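Non-structural protein 3 (Porcine deltacoronavirus, PDB 6LN0) probably processes the viral polyprotein, as a multidomain replicase component that joins a macro domain to a papain-like cysteine peptidase. Local coordinates at residues L253-D257 / N258-V262; R294-A297 / W298-S302; Y284-L288 / N289-N293; A264-N267 / L268-T272; C232-L235 / K236-H240. All blocks are in the same frame, centred on the assembly; numbering follows the deposited sequence.

Contact 1 (L253-D257 / N258-V262); sequences LKQKD and NNCFV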
# COMPACT_ATOMS: atom_id res chain seq x y z
N LEU A 253 -16.76 14.59 -24.98
CA LEU A 253 -16.47 14.77 -23.56
C LEU A 253 -16.47 16.26 -23.29
O LEU A 253 -15.51 16.95 -23.66
CB LEU A 253 -15.15 14.12 -23.17
CG LEU A 253 -14.72 14.24 -21.71
CD1 LEU A 253 -15.49 13.27 -20.83
CD2 LEU A 253 -13.24 14.02 -21.56
N LYS A 254 -17.52 16.74 -22.62
CA LYS A 254 -17.73 18.16 -22.36
C LYS A 254 -16.48 18.79 -21.74
O LYS A 254 -15.86 18.22 -20.84
CB LYS A 254 -18.94 18.36 -21.44
CG LYS A 254 -19.26 19.83 -21.08
CD LYS A 254 -20.69 20.01 -20.50
CE LYS A 254 -21.78 20.01 -21.58
NZ LYS A 254 -23.12 20.52 -21.13
N GLN A 255 -16.12 19.97 -22.24
CA GLN A 255 -14.90 20.65 -21.81
C GLN A 255 -14.96 20.94 -20.31
O GLN A 255 -15.99 21.39 -19.78
CB GLN A 255 -14.71 21.93 -22.62
CG GLN A 255 -13.70 22.93 -22.08
CD GLN A 255 -12.28 22.39 -22.05
OE1 GLN A 255 -11.73 21.99 -23.07
NE2 GLN A 255 -11.67 22.39 -20.85
N LYS A 256 -13.85 20.67 -19.62
CA LYS A 256 -13.80 20.78 -18.16
C LYS A 256 -12.41 20.45 -17.64
O LYS A 256 -11.82 19.44 -18.06
CB LYS A 256 -14.81 19.84 -17.51
CG LYS A 256 -14.71 19.77 -15.99
CD LYS A 256 -16.01 19.29 -15.41
CE LYS A 256 -15.79 18.55 -14.11
NZ LYS A 256 -17.08 18.08 -13.52
N ASP A 257 -11.87 21.27 -16.75
CA ASP A 257 -10.66 20.94 -16.00
C ASP A 257 -9.48 20.60 -16.92
O ASP A 257 -8.68 19.70 -16.63
CB ASP A 257 -10.92 19.77 -15.04
CG ASP A 257 -11.73 20.18 -13.82
OD1 ASP A 257 -11.30 21.11 -13.11
OD2 ASP A 257 -12.78 19.54 -13.56
N ASN A 258 -9.38 21.32 -18.04
CA ASN A 258 -8.29 21.16 -18.99
C ASN A 258 -8.30 19.81 -19.68
O ASN A 258 -7.26 19.34 -20.13
CB ASN A 258 -6.92 21.36 -18.33
CG ASN A 258 -6.50 22.78 -18.31
OD1 ASN A 258 -7.31 23.68 -18.55
ND2 ASN A 258 -5.22 23.02 -18.01
N ASN A 259 -9.45 19.16 -19.76
CA ASN A 259 -9.51 17.84 -20.35
C ASN A 259 -9.59 17.86 -21.90
O ASN A 259 -10.01 16.85 -22.48
CB ASN A 259 -10.70 17.07 -19.78
CG ASN A 259 -12.03 17.66 -20.21
OD1 ASN A 259 -12.08 18.76 -20.75
ND2 ASN A 259 -13.12 16.92 -19.98
N CYS A 260 -9.24 18.96 -22.57
CA CYS A 260 -9.48 19.00 -24.02
C CYS A 260 -8.55 18.07 -24.76
O CYS A 260 -8.95 17.45 -25.75
CB CYS A 260 -9.38 20.45 -24.55
SG CYS A 260 -7.82 21.30 -24.21
N PHE A 261 -7.32 17.91 -24.26
CA PHE A 261 -6.41 16.91 -24.81
C PHE A 261 -7.00 15.51 -24.79
O PHE A 261 -6.60 14.67 -25.61
CB PHE A 261 -5.06 16.93 -24.06
CG PHE A 261 -5.06 16.19 -22.74
CD1 PHE A 261 -5.68 16.72 -21.62
CD2 PHE A 261 -4.38 14.99 -22.61
CE1 PHE A 261 -5.65 16.04 -20.39
CE2 PHE A 261 -4.34 14.31 -21.40
CZ PHE A 261 -4.98 14.83 -20.29
N VAL A 262 -7.97 15.24 -23.93
CA VAL A 262 -8.58 13.92 -23.91
C VAL A 262 -9.70 13.84 -24.93
O VAL A 262 -9.74 12.92 -25.76
CB VAL A 262 -9.09 13.57 -22.49
CG1 VAL A 262 -9.86 12.29 -22.52
CG2 VAL A 262 -7.93 13.49 -21.53
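L253 lays its CD2 methyl beside the amide of N259, 3.3 Å from ND2, and the same methyl meets CG1 of V262 at 3.9 Å. Leucine suits this buried place: its methyl packs against the amide nitrogen and V262 without competing for the bonds N259 makes. N259 fills the polar role. With chi1 at 68°, its CG sits between the backbone N and the carbonyl carbon, which turns the amide back over the incoming loop. ND2 donates to K254 O over 3.2 Å in a nearly straight bond (173°), with the acceptor in the plane of the amide. OD1 takes the N-H of K256 at 2.8 Å, the donor standing above the carbonyl plane. Asparagine can do both because its donor and acceptor lie on one short arm. It precedes helix 260-270 at the N-cap position, yet its side chain serves the loop instead of capping the helix. Between the two arms the chain reverses through a type I' turn from K256 to N259; D257 and N258 hold its positive-phi corners, where Asp and Asn are well tolerated. Q255 bends at chi2 to bring OE1 within 3.2 Å of C260 CB, while H398 also touches C260. A cysteine in the first turn of a helix beside a histidine matches the nucleophile position of papain-like peptidases, and is consistent with this being the active-site end of the domain.

Contact 2 (R294-A297 / W298-S302); sequences RFVA and WIYAS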
# COMPACT_ATOMS: atom_id res chain seq x y z
N ARG A 294 -14.40 5.41 -16.15
CA ARG A 294 -13.26 4.50 -16.16
C ARG A 294 -12.35 4.79 -17.35
O ARG A 294 -11.12 4.94 -17.18
CB ARG A 294 -13.76 3.06 -16.16
CG ARG A 294 -14.36 2.68 -14.81
CD ARG A 294 -15.18 1.41 -14.83
NE ARG A 294 -14.33 0.23 -14.74
CZ ARG A 294 -14.40 -0.83 -15.55
NH1 ARG A 294 -15.30 -0.88 -16.51
NH2 ARG A 294 -13.56 -1.85 -15.39
N PHE A 295 -12.93 4.92 -18.54
CA PHE A 295 -12.15 5.14 -19.76
C PHE A 295 -11.29 6.39 -19.66
O PHE A 295 -10.11 6.37 -20.01
CB PHE A 295 -13.11 5.24 -20.94
CG PHE A 295 -12.44 5.29 -22.28
CD1 PHE A 295 -11.52 4.32 -22.65
CD2 PHE A 295 -12.77 6.27 -23.19
CE1 PHE A 295 -10.93 4.33 -23.90
CE2 PHE A 295 -12.18 6.30 -24.46
CZ PHE A 295 -11.26 5.33 -24.82
N VAL A 296 -11.86 7.48 -19.15
CA VAL A 296 -11.12 8.73 -19.01
C VAL A 296 -10.03 8.61 -17.96
O VAL A 296 -8.92 9.14 -18.13
CB VAL A 296 -12.09 9.88 -18.68
CG1 VAL A 296 -11.31 11.11 -18.33
CG2 VAL A 296 -13.00 10.18 -19.89
N ALA A 297 -10.35 7.96 -16.84
CA ALA A 297 -9.34 7.75 -15.80
C ALA A 297 -8.18 6.92 -16.33
O ALA A 297 -7.01 7.22 -16.07
CB ALA A 297 -9.98 7.09 -14.58
N TRP A 298 -8.49 5.88 -17.09
CA TRP A 298 -7.44 5.14 -17.78
C TRP A 298 -6.60 6.05 -18.67
O TRP A 298 -5.38 5.87 -18.77
CB TRP A 298 -8.06 4.00 -18.59
CG TRP A 298 -7.05 3.20 -19.31
CD1 TRP A 298 -6.12 2.33 -18.77
CD2 TRP A 298 -6.84 3.17 -20.73
NE1 TRP A 298 -5.37 1.76 -19.77
CE2 TRP A 298 -5.78 2.25 -20.98
CE3 TRP A 298 -7.45 3.81 -21.80
CZ2 TRP A 298 -5.32 1.99 -22.26
CZ3 TRP A 298 -6.99 3.54 -23.09
CH2 TRP A 298 -5.94 2.64 -23.30
N ILE A 299 -7.20 7.04 -19.34
CA ILE A 299 -6.40 7.90 -20.20
C ILE A 299 -5.44 8.72 -19.37
O ILE A 299 -4.25 8.85 -19.70
CB ILE A 299 -7.27 8.81 -21.08
CG1 ILE A 299 -8.29 7.99 -21.85
CG2 ILE A 299 -6.40 9.62 -22.01
CD1 ILE A 299 -7.89 7.66 -23.16
N TYR A 300 -5.94 9.31 -18.29
CA TYR A 300 -5.09 10.16 -17.45
C TYR A 300 -3.96 9.37 -16.82
O TYR A 300 -2.82 9.86 -16.76
CB TYR A 300 -5.92 10.82 -16.36
CG TYR A 300 -6.52 12.16 -16.73
CD1 TYR A 300 -5.83 13.33 -16.47
CD2 TYR A 300 -7.79 12.25 -17.29
CE1 TYR A 300 -6.37 14.55 -16.77
CE2 TYR A 300 -8.34 13.46 -17.59
CZ TYR A 300 -7.62 14.61 -17.33
OH TYR A 300 -8.16 15.84 -17.63
N ALA A 301 -4.24 8.16 -16.33
CA ALA A 301 -3.19 7.37 -15.68
C ALA A 301 -2.17 6.84 -16.68
O ALA A 301 -0.98 6.73 -16.37
CB ALA A 301 -3.81 6.20 -14.89
N SER A 302 -2.62 6.48 -17.89
CA SER A 302 -1.68 5.99 -18.90
C SER A 302 -0.74 7.09 -19.39
O SER A 302 0.40 6.79 -19.77
CB SER A 302 -2.44 5.38 -20.08
OG SER A 302 -3.26 4.31 -19.67
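F295 and W298 both send their rings off with CG anti to the backbone nitrogen (chi1 -173° and -180°), which draws two large aromatics toward the same side of the helix. They meet obliquely, F295 CE1 lying 4.1 Å from W298 CE3. I299 chooses the other branch: its CG1 stands beside its own nitrogen, and CD1 comes over one face of the F295 ring, 4.4 Å from CZ. The branched chain of isoleucine can lie over that flat face. The indole nitrogen of W298 is spent on L224 O, so this buried side chain is also polar-matched.

Elsewhere on the helix V296 and Y300, four residues apart, run side by side and point the same way, with CG1 of V296 3.8 Å from CD2 of Y300. The tyrosine edge lies near V296 O, and its ring meets F261 edge to face. At A297 a methyl suffices, since Y234 and T237 of helix 228-237 press closely there.

S302 folds its hydroxyl back onto the helix: OG donates to W298 O over 2.8 Å and lies above one face of the indole. S302 N reaches the same oxygen from the opposite face, so two donors grip it. Behind the side chains run regular i to i+4 backbone bonds, such as W298 N to R294 O at 2.8 Å. This is a regular alpha helix of the papain-like domain: its large side chains pack on helices 278-287 and 313-322, and A297 and A301 let Y234 of helix 228-237 come close.

Contact 3 (Y284-L288 / N289-N293); sequences YREYL and NGNPN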
# COMPACT_ATOMS: atom_id res chain seq x y z
N TYR A 284 -14.45 1.43 -23.07
CA TYR A 284 -14.88 2.33 -24.13
C TYR A 284 -16.37 2.22 -24.39
O TYR A 284 -17.05 3.23 -24.57
CB TYR A 284 -14.08 2.03 -25.38
CG TYR A 284 -14.40 2.83 -26.60
CD1 TYR A 284 -14.25 4.21 -26.61
CD2 TYR A 284 -14.77 2.20 -27.78
CE1 TYR A 284 -14.50 4.94 -27.77
CE2 TYR A 284 -15.02 2.92 -28.93
CZ TYR A 284 -14.88 4.28 -28.93
OH TYR A 284 -15.15 4.99 -30.08
N ARG A 285 -16.91 1.00 -24.36
CA ARG A 285 -18.35 0.87 -24.52
C ARG A 285 -19.11 1.48 -23.33
O ARG A 285 -20.24 1.93 -23.50
CB ARG A 285 -18.72 -0.60 -24.77
CG ARG A 285 -18.35 -1.02 -26.21
CD ARG A 285 -18.98 -2.34 -26.67
NE ARG A 285 -18.71 -3.45 -25.76
CZ ARG A 285 -18.73 -4.74 -26.12
NH1 ARG A 285 -19.00 -5.07 -27.38
NH2 ARG A 285 -18.48 -5.69 -25.22
N GLU A 286 -18.49 1.57 -22.15
CA GLU A 286 -19.10 2.38 -21.10
C GLU A 286 -19.17 3.84 -21.52
O GLU A 286 -20.24 4.45 -21.54
CB GLU A 286 -18.34 2.24 -19.78
CG GLU A 286 -18.65 0.97 -19.07
CD GLU A 286 -17.90 0.81 -17.75
OE1 GLU A 286 -17.49 1.82 -17.13
OE2 GLU A 286 -17.73 -0.36 -17.32
N TYR A 287 -18.02 4.42 -21.86
CA TYR A 287 -17.98 5.82 -22.29
C TYR A 287 -19.01 6.09 -23.38
O TYR A 287 -19.76 7.07 -23.31
CB TYR A 287 -16.56 6.15 -22.78
CG TYR A 287 -16.40 7.51 -23.45
CD1 TYR A 287 -16.70 7.69 -24.81
CD2 TYR A 287 -15.91 8.59 -22.74
CE1 TYR A 287 -16.53 8.93 -25.41
CE2 TYR A 287 -15.73 9.82 -23.35
CZ TYR A 287 -16.05 9.98 -24.67
OH TYR A 287 -15.87 11.21 -25.25
N LEU A 288 -19.07 5.22 -24.40
CA LEU A 288 -19.99 5.46 -25.50
C LEU A 288 -21.45 5.39 -25.08
O LEU A 288 -22.32 5.78 -25.86
CB LEU A 288 -19.74 4.47 -26.64
CG LEU A 288 -18.58 4.75 -27.59
CD1 LEU A 288 -18.58 3.72 -28.73
CD2 LEU A 288 -18.59 6.17 -28.14
N ASN A 289 -21.73 4.90 -23.87
CA ASN A 289 -23.09 4.80 -23.37
C ASN A 289 -23.39 5.76 -22.22
O ASN A 289 -24.50 5.71 -21.68
CB ASN A 289 -23.37 3.35 -22.93
CG ASN A 289 -23.59 2.42 -24.11
OD1 ASN A 289 -23.58 2.86 -25.26
ND2 ASN A 289 -23.79 1.15 -23.82
N GLY A 290 -22.45 6.61 -21.83
CA GLY A 290 -22.69 7.61 -20.81
C GLY A 290 -21.92 7.44 -19.52
O GLY A 290 -22.13 8.24 -18.60
N ASN A 291 -21.04 6.42 -19.41
CA ASN A 291 -20.17 6.23 -18.24
C ASN A 291 -18.73 6.55 -18.58
O ASN A 291 -17.90 5.63 -18.68
CB ASN A 291 -20.20 4.80 -17.70
CG ASN A 291 -21.58 4.30 -17.45
OD1 ASN A 291 -22.56 4.88 -17.94
ND2 ASN A 291 -21.69 3.21 -16.67
N PRO A 292 -18.37 7.82 -18.74
CA PRO A 292 -17.01 8.14 -19.16
C PRO A 292 -15.94 7.88 -18.10
O PRO A 292 -14.75 8.05 -18.39
CB PRO A 292 -17.11 9.63 -19.48
CG PRO A 292 -18.15 10.12 -18.49
CD PRO A 292 -19.12 9.00 -18.27
N ASN A 293 -16.32 7.46 -16.90
CA ASN A 293 -15.40 7.61 -15.77
C ASN A 293 -14.19 6.69 -15.90
O ASN A 293 -13.05 7.15 -15.79
CB ASN A 293 -16.15 7.34 -14.47
CG ASN A 293 -16.89 8.57 -13.99
OD1 ASN A 293 -17.42 9.34 -14.79
ND2 ASN A 293 -16.93 8.76 -12.68
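E286 and N291 are tied first through the backbone: N291 N donates to E286 O over 3.0 Å, while N289 N reaches the same oxygen at 2.8 Å from the opposite face of its plane. Two donors thus grip one carbonyl of the last turn. The next one, Y287 O, accepts G290 N at 3.1 Å, closing a type I turn from Y287 to G290. G290 has a phi of 114°, and a CB there would press on the carbonyl oxygen of N289, so only the smallest residue sits comfortably.

Apolar packing comes second. Y287 and P292 cross at about a right angle, with CD2 of the ring 3.6 Å from CB of the proline. The rigid pyrrolidine suits a chain that must leave the turn in a fixed direction, and the long phenol continues inward until its OH bonds to M251 O. E286 and N291 also touch through their CB atoms, 3.8 Å apart.

Charge pairing is the third kind of interaction. The side chain of E286 is extended beyond CG, and its carboxylate plane stands 61° from the amide of N291; OE2 forms a salt bridge with R294, the second residue of the following helix. Bonds folding back into the last turn around a positive-phi glycine make this a Schellman motif, the classic C-terminal helix cap, linking helix 278-287 to helix 293-302.

Contact 4 (A264-N267 / L268-T272); sequences AGVN and LFQNT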
# COMPACT_ATOMS: atom_id res chain seq x y z
N ALA A 264 -10.15 15.66 -27.54
CA ALA A 264 -9.64 15.70 -28.91
C ALA A 264 -9.10 14.33 -29.33
O ALA A 264 -9.33 13.87 -30.47
CB ALA A 264 -8.57 16.79 -29.04
N GLY A 265 -8.40 13.64 -28.43
CA GLY A 265 -7.87 12.33 -28.78
C GLY A 265 -8.96 11.30 -29.00
O GLY A 265 -8.95 10.58 -30.00
N VAL A 266 -9.92 11.22 -28.06
CA VAL A 266 -11.06 10.31 -28.20
C VAL A 266 -11.92 10.65 -29.41
O VAL A 266 -12.56 9.76 -29.99
CB VAL A 266 -11.89 10.32 -26.91
CG1 VAL A 266 -13.00 9.27 -26.99
CG2 VAL A 266 -10.98 10.07 -25.71
N ASN A 267 -12.00 11.92 -29.79
CA ASN A 267 -12.86 12.25 -30.92
C ASN A 267 -12.22 11.89 -32.25
O ASN A 267 -12.89 11.38 -33.14
CB ASN A 267 -13.26 13.72 -30.86
CG ASN A 267 -14.26 13.98 -29.75
OD1 ASN A 267 -14.91 13.04 -29.25
ND2 ASN A 267 -14.37 15.24 -29.33
N LEU A 268 -10.92 12.15 -32.41
CA LEU A 268 -10.19 11.57 -33.54
C LEU A 268 -10.37 10.06 -33.59
O LEU A 268 -10.70 9.50 -34.64
CB LEU A 268 -8.70 11.92 -33.44
CG LEU A 268 -7.80 11.44 -34.56
CD1 LEU A 268 -8.21 12.05 -35.89
CD2 LEU A 268 -6.36 11.80 -34.23
N PHE A 269 -10.20 9.39 -32.45
CA PHE A 269 -10.26 7.93 -32.45
C PHE A 269 -11.63 7.46 -32.93
O PHE A 269 -11.72 6.52 -33.72
CB PHE A 269 -9.96 7.36 -31.05
CG PHE A 269 -9.99 5.86 -31.02
CD1 PHE A 269 -11.17 5.18 -30.77
CD2 PHE A 269 -8.86 5.13 -31.34
CE1 PHE A 269 -11.22 3.81 -30.82
CE2 PHE A 269 -8.91 3.75 -31.39
CZ PHE A 269 -10.08 3.09 -31.11
N GLN A 270 -12.69 8.11 -32.46
CA GLN A 270 -14.03 7.74 -32.89
C GLN A 270 -14.22 7.84 -34.40
O GLN A 270 -15.07 7.14 -34.95
CB GLN A 270 -15.07 8.61 -32.17
CG GLN A 270 -15.23 8.27 -30.69
CD GLN A 270 -16.32 9.08 -30.01
OE1 GLN A 270 -17.49 8.69 -30.02
NE2 GLN A 270 -15.94 10.22 -29.44
N ASN A 271 -13.42 8.67 -35.09
CA ASN A 271 -13.51 8.78 -36.53
C ASN A 271 -12.51 7.89 -37.26
O ASN A 271 -12.24 8.13 -38.44
CB ASN A 271 -13.33 10.23 -36.98
CG ASN A 271 -14.61 11.03 -36.84
OD1 ASN A 271 -14.74 11.88 -35.96
ND2 ASN A 271 -15.60 10.72 -37.68
N THR A 272 -11.95 6.89 -36.59
CA THR A 272 -11.21 5.85 -37.26
C THR A 272 -12.01 4.55 -37.22
O THR A 272 -13.13 4.50 -36.73
CB THR A 272 -9.84 5.62 -36.63
OG1 THR A 272 -10.02 4.77 -35.49
CG2 THR A 272 -9.23 6.92 -36.19
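With chi1 at -72° in both, which sets each CG beside its own nitrogen, N267 and Q270, three residues apart, run side by side in the same direction. Q270 then extends (chi2 -176°), which lays its chain back along the preceding turn: CG passes 3.1 Å from V266 O, and NE2 gives that oxygen a weak bond of 3.5 Å. The stronger partner of NE2 is M251 O, and ND2 of N267 bonds to H252 ND1. Amides suit these places because each can meet polar atoms of strand 250-253 while its methylenes or neighbouring V266 supply carbon; V266 CG1 lies 3.9 Å from Q270 NE2. The segments cover the later part of helix 260-270 and the turn that leaves it; this helix probably corresponds to the central helix of papain-like peptidases, the one that carries the nucleophilic cysteine at its start. Its hydrogen bonding is regular at first, with L268 N to A264 O at 3.0 Å and F269 N to G265 O at 3.0 Å. Toward the end it tightens to three-residue spacing: N271 N finds L268 O, leaving a weak 3.4 Å bond to N267 O. F269 O then receives both T272 N and T272 OG1, the hydroxyl lying in the carbonyl plane on a lone pair at 3.0 Å. Threonine thus binds the final turn and also sets its oxygen over one face of the F269 ring. That ring stacks with F276, while L268 packs against A419 and Y421 of strand 416-423.

Contact 5 (C232-L235 / K236-H240); sequences CVYL and KTCHH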
# COMPACT_ATOMS: atom_id res chain seq x y z
N CYS A 232 -2.99 3.51 -9.04
CA CYS A 232 -3.57 4.32 -7.98
C CYS A 232 -4.22 5.55 -8.55
O CYS A 232 -5.38 5.86 -8.23
CB CYS A 232 -2.49 4.72 -6.98
SG CYS A 232 -2.05 3.46 -5.82
N VAL A 233 -3.48 6.27 -9.40
CA VAL A 233 -4.05 7.43 -10.07
C VAL A 233 -5.34 7.04 -10.77
O VAL A 233 -6.36 7.75 -10.70
CB VAL A 233 -3.03 8.03 -11.05
CG1 VAL A 233 -3.69 9.12 -11.91
CG2 VAL A 233 -1.77 8.55 -10.32
N TYR A 234 -5.33 5.88 -11.41
CA TYR A 234 -6.51 5.43 -12.13
C TYR A 234 -7.69 5.25 -11.19
O TYR A 234 -8.80 5.73 -11.46
CB TYR A 234 -6.21 4.12 -12.86
CG TYR A 234 -7.43 3.37 -13.28
CD1 TYR A 234 -8.18 3.81 -14.36
CD2 TYR A 234 -7.85 2.19 -12.62
CE1 TYR A 234 -9.32 3.14 -14.79
CE2 TYR A 234 -9.01 1.49 -13.06
CZ TYR A 234 -9.73 2.00 -14.16
OH TYR A 234 -10.87 1.40 -14.65
N LEU A 235 -7.48 4.55 -10.07
CA LEU A 235 -8.57 4.28 -9.14
C LEU A 235 -9.16 5.58 -8.59
O LEU A 235 -10.38 5.70 -8.46
CB LEU A 235 -8.08 3.40 -7.99
CG LEU A 235 -7.74 1.96 -8.39
CD1 LEU A 235 -6.96 1.24 -7.28
CD2 LEU A 235 -9.01 1.23 -8.73
N LYS A 236 -8.31 6.54 -8.25
CA LYS A 236 -8.83 7.78 -7.69
C LYS A 236 -9.53 8.63 -8.75
O LYS A 236 -10.58 9.23 -8.47
CB LYS A 236 -7.70 8.54 -7.01
CG LYS A 236 -7.20 7.86 -5.75
CD LYS A 236 -5.97 8.54 -5.20
CE LYS A 236 -6.16 8.91 -3.73
NZ LYS A 236 -5.01 8.47 -2.88
N THR A 237 -9.01 8.66 -9.99
CA THR A 237 -9.63 9.47 -11.04
C THR A 237 -10.98 8.91 -11.49
O THR A 237 -11.77 9.63 -12.09
CB THR A 237 -8.67 9.59 -12.24
OG1 THR A 237 -7.39 10.04 -11.77
CG2 THR A 237 -9.19 10.57 -13.28
N CYS A 238 -11.27 7.65 -11.17
CA CYS A 238 -12.59 7.09 -11.46
C CYS A 238 -13.71 7.80 -10.72
O CYS A 238 -14.89 7.63 -11.07
CB CYS A 238 -12.55 5.60 -11.12
SG CYS A 238 -11.83 4.70 -12.44
N HIS A 239 -13.38 8.60 -9.71
CA HIS A 239 -14.38 9.32 -8.94
C HIS A 239 -14.74 10.68 -9.54
O HIS A 239 -15.75 11.27 -9.12
CB HIS A 239 -13.90 9.50 -7.49
CG HIS A 239 -13.82 8.21 -6.74
ND1 HIS A 239 -14.74 7.85 -5.79
CD2 HIS A 239 -12.93 7.19 -6.81
CE1 HIS A 239 -14.43 6.67 -5.30
NE2 HIS A 239 -13.34 6.24 -5.91
N HIS A 240 -13.97 11.18 -10.49
CA HIS A 240 -14.31 12.45 -11.12
C HIS A 240 -15.64 12.33 -11.86
O HIS A 240 -15.90 11.34 -12.54
CB HIS A 240 -13.22 12.86 -12.10
CG HIS A 240 -12.95 14.33 -12.11
ND1 HIS A 240 -13.26 15.13 -13.19
CD2 HIS A 240 -12.40 15.15 -11.18
CE1 HIS A 240 -12.90 16.38 -12.93
NE2 HIS A 240 -12.38 16.42 -11.72
O HOH W 1 -12.43 3.50 -7.49
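C238 hangs its sulfur over one face of the Y234 ring, SG being 4.0 Å from the ring centroid and 23° off the normal, displaced toward the rim near CE1 and CZ. The two are a helical turn apart, and the tyrosine, with CG anti to its nitrogen (chi1 163°), swings its ring to where the small polarisable thiol can rest on it. V233 and T237 meet differently, lying side by side and pointing the same way. Here the hydroxyl OG1 turns back to V233 O over 2.7 Å from above the carbonyl plane, and T237 N adds a second bond to that oxygen at 2.9 Å. Threonine fits well, since its hydroxyl is satisfied by the helix itself within a buried setting. H239 presents its edge to L235 O, with CD2 3.4 Å away near the ring plane, and a water links L235 O (3.2 Å) with H239 NE2 (3.3 Å). A type I turn runs from T237 to H240. Y234, T237 and C238 pack on A297 of helix 293-302, while C232 and L235 lean against L211 of strand 209-212, placing helix 228-237 between that helix and the small four-stranded sheet.

All five contacts lie within the papain-like peptidase region and are local, yet burial sorts them. Contacts 2 and 4 are mostly buried, contacts 1, 3 and 5 only partly. Contact 2 is the one built chiefly on aromatic and aliphatic packing; contact 4 buries amides, contacts 1 and 3 rest on turn and backbone bonds, and contact 5 adds a sulfur over a ring. Contacts 1 and 4 share helix 260-270, one at its start and the other at its end. Contacts 2 and 3 each touch all the others: F295 of contact 2, for instance, meets Y284 of contact 3. Contacts 4 and 5 do not touch, their nearest atoms being about 13 Å apart.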